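Local structure of probable sugar ABC transporter, sugar-binding protein (Streptococcus pneumoniae, 2W7Y) at residues 234-237 with 238-241. The protein probably binds sugars outside the cell for uptake by an ABC transporter, and recognises the blood group A-trisaccharide. Numbering follows the deposited sequence.
Sequences IESK and EFAD
K237 and D241 stand one turn apart at the start of helix 237-252, and their ion pair is a worked example of an i to i+4 salt bridge. Followed outward from CB, which covalent geometry places beside the next peptide, the lysine runs along the first turn. Its contacts begin at CG, which lies anti to the backbone N (chi1 167°) and passes 3.2 Å from D241 OD1; CD and CE continue past the same oxygen. A bend at the last torsion (chi4 61°) then turns NZ onto it, 2.8 Å from D241 OD1, on the syn lone pair. Beneath this bridge the backbone makes the equivalent step, D241 N donating to K237 O at 2.7 Å.

One residue earlier, S236 occupies the N-cap. Its carbonyl oxygen receives A240 N at 3.1 Å, the first i to i+4 bond of the helix. Its OG also accepts from F239 N, a weak capping bond whose geometry is less certain because the hydroxyl sits too close to F239 CB in the model.

F239, in the first turn, is met by I234 of the preceding loop. The CB of F239 points toward the loop, and its ring carries I234 CA over one face, a CH-pi contact 3.9 Å from the centroid and 15° off the ring normal. I234 CG2 adds a looser apolar touch, 4.2 Å from F239 CE2.

F211 of helix 207-215 meets the F239 ring edge-to-face, and N220 of helix 219-224 hydrogen-bonds to E238 OE2. Through I234 the loop is joined to helix 414-427, where Q422 donates to I234 O and L425 packs on the I234 side chain, while A240 of the helix start also touches Q422.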
loop_
_atom_site.group_PDB
_atom_site.type_symbol
_atom_site.label_atom_id
_atom_site.label_comp_id
_atom_site.label_asym_id
_atom_site.label_seq_id
_atom_site.Cartn_x
_atom_site.Cartn_y
_atom_site.Cartn_z
ATOM N N ILE A 234 7.332 21.144 -1.961
ATOM C CA ILE A 234 6.437 21.329 -0.826
ATOM C C ILE A 234 5.624 22.640 -0.936
ATOM O O ILE A 234 4.741 22.891 -0.110
ATOM C CB ILE A 234 7.247 21.288 0.515
ATOM C CG1 ILE A 234 7.869 19.906 0.731
ATOM C CG2 ILE A 234 6.379 21.623 1.712
ATOM C CD1 ILE A 234 9.048 19.886 1.704
ATOM N N GLU A 235 5.869 23.444 -1.976
ATOM C CA GLU A 235 5.525 24.862 -1.872
ATOM C C GLU A 235 5.129 25.765 -3.062
ATOM O O GLU A 235 4.585 26.837 -2.787
ATOM C CB GLU A 235 6.721 25.548 -1.185
ATOM C CG GLU A 235 6.454 26.937 -0.620
ATOM C CD GLU A 235 7.712 27.751 -0.474
ATOM O OE1 GLU A 235 8.800 27.141 -0.390
ATOM O OE2 GLU A 235 7.616 29.000 -0.447
ATOM N N SER A 236 5.240 25.397 -4.343
ATOM C CA SER A 236 4.325 24.502 -5.081
ATOM C C SER A 236 2.850 24.604 -4.657
ATOM O O SER A 236 2.430 24.087 -3.620
ATOM C CB SER A 236 4.859 23.083 -5.387
ATOM O OG SER A 236 4.149 22.078 -4.681
ATOM N N LYS A 237 2.100 25.337 -5.480
ATOM C CA LYS A 237 0.672 25.580 -5.291
ATOM C C LYS A 237 -0.132 24.279 -5.290
ATOM O O LYS A 237 -1.052 24.119 -4.489
ATOM C CB LYS A 237 0.163 26.556 -6.366
ATOM C CG LYS A 237 -1.354 26.674 -6.490
ATOM C CD LYS A 237 -1.759 27.960 -7.218
ATOM C CE LYS A 237 -3.144 27.830 -7.861
ATOM N NZ LYS A 237 -4.243 27.574 -6.877
ATOM N N GLU A 238 0.239 23.354 -6.172
ATOM C CA GLU A 238 -0.392 22.037 -6.252
ATOM C C GLU A 238 -0.278 21.242 -4.947
ATOM O O GLU A 238 -1.247 20.619 -4.518
ATOM C CB GLU A 238 0.187 21.223 -7.417
ATOM C CG GLU A 238 -0.157 21.763 -8.806
ATOM C CD GLU A 238 0.784 22.860 -9.276
ATOM O OE1 GLU A 238 1.781 23.146 -8.575
ATOM O OE2 GLU A 238 0.529 23.435 -10.358
ATOM N N PHE A 239 0.903 21.266 -4.332
ATOM C CA PHE A 239 1.143 20.614 -3.042
ATOM C C PHE A 239 0.303 21.251 -1.936
ATOM O O PHE A 239 -0.272 20.547 -1.103
ATOM C CB PHE A 239 2.629 20.693 -2.675
ATOM C CG PHE A 239 3.056 19.710 -1.614
ATOM C CD1 PHE A 239 3.676 18.518 -1.966
ATOM C CD2 PHE A 239 2.856 19.984 -0.260
ATOM C CE1 PHE A 239 4.077 17.609 -0.995
ATOM C CE2 PHE A 239 3.251 19.073 0.721
ATOM C CZ PHE A 239 3.862 17.884 0.352
ATOM N N ALA A 240 0.242 22.583 -1.936
ATOM C CA ALA A 240 -0.513 23.341 -0.934
ATOM C C ALA A 240 -2.025 23.189 -1.098
ATOM O O ALA A 240 -2.742 23.072 -0.101
ATOM C CB ALA A 240 -0.115 24.811 -0.957
ATOM N N ASP A 241 -2.496 23.199 -2.346
ATOM C CA ASP A 241 -3.921 23.014 -2.652
ATOM C C ASP A 241 -4.420 21.621 -2.289
ATOM O O ASP A 241 -5.524 21.476 -1.770
ATOM C CB ASP A 241 -4.217 23.286 -4.132
ATOM C CG ASP A 241 -4.022 24.737 -4.518
ATOM O OD1 ASP A 241 -3.969 25.009 -5.739
ATOM O OD2 ASP A 241 -3.912 25.602 -3.617
#